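PDB 2DY1: elongation factor G from Thermus thermophilus, which binds GTP together with a magnesium ion and, as a member of the elongation factor G family, probably acts as a GTPase in translation elongation. Local coordinates for residues Gly114-Trp119 with Arg150-Pro155. Numbering follows the deposited sequence.
Sequences GTERAW and RSTLGP
Leu-153 lays both of its methyl groups on one face of the Trp-119 indole. CD2 sits over the five-membered ring, 3.8 Å from its centroid and only 12° off the ring normal, a CH-pi contact. The other branch serves the six-membered ring, CD1 lying 3.8 Å from Trp-119 CH2, so the two branches of the leucine cover both rings of the bicycle. Trp-119 offers this face because its CG stands anti to the backbone N (chi1 -170°), which carries the indole out from helix 113-124 toward the end of helix 142-153. The ring's polar atom is also used: Trp-119 NE1 donates to a water at 3.0 Å, and that water donates in turn to the carbonyl O of Leu-153, tying the indole to the same residue that covers it. With an alanine here the leucine methyls would probably face a gap, and the bridging water would lose its indole donor. At the more exposed margin, Glu-116 bends at chi2 to bring OE2 up to the methyl CG2 of Thr-152, an approach so short for oxygen and carbon that its detail is doubtful. Just past the helix the chain turns off with positive phi at Gly-154, where a CB would press on the carbonyl O of Leu-153. Arg-129 makes a cation-pi contact with the indole and Tyr-248 meets it edge-to-face, while Val-103 of strand 100-106 also touches it. This is helix-helix packing in the alpha/beta fold of a P-loop GTPase domain, where helices 113-124 and 142-153, from successive strand-helix units, lie against the central sheet.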
loop_
_atom_site.group_PDB
_atom_site.type_symbol
_atom_site.label_atom_id
_atom_site.label_comp_id
_atom_site.label_asym_id
_atom_site.label_seq_id
_atom_site.Cartn_x
_atom_site.Cartn_y
_atom_site.Cartn_z
ATOM N N GLY A 114 -6.429 3.453 10.851
ATOM C CA GLY A 114 -5.023 3.212 10.551
ATOM C C GLY A 114 -4.349 2.295 11.556
ATOM O O GLY A 114 -3.369 1.609 11.237
ATOM N N THR A 115 -4.866 2.294 12.784
ATOM C CA THR A 115 -4.344 1.456 13.851
ATOM C C THR A 115 -4.694 0.013 13.488
ATOM O O THR A 115 -3.845 -0.870 13.532
ATOM C CB THR A 115 -5.023 1.782 15.206
ATOM O OG1 THR A 115 -5.109 3.202 15.381
ATOM C CG2 THR A 115 -4.228 1.183 16.348
ATOM N N GLU A 116 -5.958 -0.208 13.132
ATOM C CA GLU A 116 -6.428 -1.539 12.760
ATOM C C GLU A 116 -5.683 -2.096 11.557
ATOM O O GLU A 116 -5.336 -3.268 11.539
ATOM C CB GLU A 116 -7.932 -1.507 12.453
ATOM C CG GLU A 116 -8.805 -1.377 13.683
ATOM C CD GLU A 116 -8.925 -2.682 14.467
ATOM O OE1 GLU A 116 -8.184 -3.647 14.170
ATOM O OE2 GLU A 116 -9.768 -2.740 15.388
ATOM N N ARG A 117 -5.445 -1.262 10.549
ATOM C CA ARG A 117 -4.741 -1.752 9.366
ATOM C C ARG A 117 -3.354 -2.279 9.712
ATOM O O ARG A 117 -2.957 -3.356 9.253
ATOM C CB ARG A 117 -4.563 -0.661 8.318
ATOM C CG ARG A 117 -5.810 -0.061 7.702
ATOM C CD ARG A 117 -5.346 0.732 6.498
ATOM N NE ARG A 117 -6.142 1.911 6.173
ATOM C CZ ARG A 117 -5.879 3.168 6.489
ATOM N NH1 ARG A 117 -4.808 3.441 7.186
ATOM N NH2 ARG A 117 -6.691 4.133 6.087
ATOM N N ALA A 118 -2.600 -1.514 10.496
ATOM C CA ALA A 118 -1.253 -1.948 10.860
ATOM C C ALA A 118 -1.331 -3.188 11.749
ATOM O O ALA A 118 -0.529 -4.109 11.606
ATOM C CB ALA A 118 -0.512 -0.822 11.574
ATOM N N TRP A 119 -2.287 -3.197 12.680
ATOM C CA TRP A 119 -2.469 -4.330 13.588
ATOM C C TRP A 119 -2.725 -5.624 12.806
ATOM O O TRP A 119 -2.140 -6.668 13.095
ATOM C CB TRP A 119 -3.652 -4.050 14.516
ATOM C CG TRP A 119 -3.788 -5.026 15.650
ATOM C CD1 TRP A 119 -4.517 -6.184 15.669
ATOM C CD2 TRP A 119 -3.177 -4.913 16.930
ATOM N NE1 TRP A 119 -4.393 -6.798 16.891
ATOM C CE2 TRP A 119 -3.574 -6.040 17.686
ATOM C CE3 TRP A 119 -2.332 -3.965 17.519
ATOM C CZ2 TRP A 119 -3.148 -6.242 19.003
ATOM C CZ3 TRP A 119 -1.907 -4.164 18.827
ATOM C CH2 TRP A 119 -2.318 -5.299 19.554
ATOM N N ARG A 150 -9.082 -3.531 25.201
ATOM C CA ARG A 150 -9.407 -4.929 25.486
ATOM C C ARG A 150 -10.547 -5.402 24.576
ATOM O O ARG A 150 -10.514 -6.518 24.040
ATOM C CB ARG A 150 -9.793 -5.088 26.957
ATOM C CG ARG A 150 -10.011 -6.547 27.365
ATOM C CD ARG A 150 -10.192 -6.678 28.878
ATOM N NE ARG A 150 -8.993 -6.304 29.628
ATOM C CZ ARG A 150 -7.833 -6.955 29.571
ATOM N NH1 ARG A 150 -7.696 -8.025 28.794
ATOM N NH2 ARG A 150 -6.806 -6.541 30.301
ATOM N N SER A 151 -11.548 -4.546 24.394
ATOM C CA SER A 151 -12.697 -4.880 23.559
ATOM C C SER A 151 -12.330 -5.082 22.097
ATOM O O SER A 151 -12.884 -5.945 21.421
ATOM C CB SER A 151 -13.753 -3.769 23.626
ATOM O OG SER A 151 -14.314 -3.657 24.919
ATOM N N THR A 152 -11.397 -4.272 21.617
ATOM C CA THR A 152 -10.992 -4.299 20.219
ATOM C C THR A 152 -9.819 -5.199 19.862
ATOM O O THR A 152 -9.839 -5.868 18.824
ATOM C CB THR A 152 -10.673 -2.867 19.752
ATOM O OG1 THR A 152 -11.838 -2.053 19.912
ATOM C CG2 THR A 152 -10.259 -2.850 18.293
ATOM N N LEU A 153 -8.795 -5.213 20.707
ATOM C CA LEU A 153 -7.595 -6.005 20.438
ATOM C C LEU A 153 -7.490 -7.326 21.198
ATOM O O LEU A 153 -6.761 -8.235 20.784
ATOM C CB LEU A 153 -6.359 -5.151 20.722
ATOM C CG LEU A 153 -6.412 -3.769 20.061
ATOM C CD1 LEU A 153 -5.162 -2.979 20.430
ATOM C CD2 LEU A 153 -6.550 -3.914 18.556
ATOM N N GLY A 154 -8.179 -7.440 22.322
ATOM C CA GLY A 154 -8.116 -8.688 23.050
ATOM C C GLY A 154 -7.271 -8.724 24.305
ATOM O O GLY A 154 -7.424 -7.872 25.187
ATOM N N PRO A 155 -6.350 -9.699 24.405
ATOM C CA PRO A 155 -5.485 -9.869 25.565
ATOM C C PRO A 155 -4.412 -8.822 25.842
ATOM O O PRO A 155 -3.225 -9.126 25.875
ATOM C CB PRO A 155 -4.924 -11.279 25.372
ATOM C CG PRO A 155 -4.818 -11.382 23.891
ATOM C CD PRO A 155 -6.070 -10.722 23.377
HETATM O O HOH W 1 -6.082 -8.895 18.260
#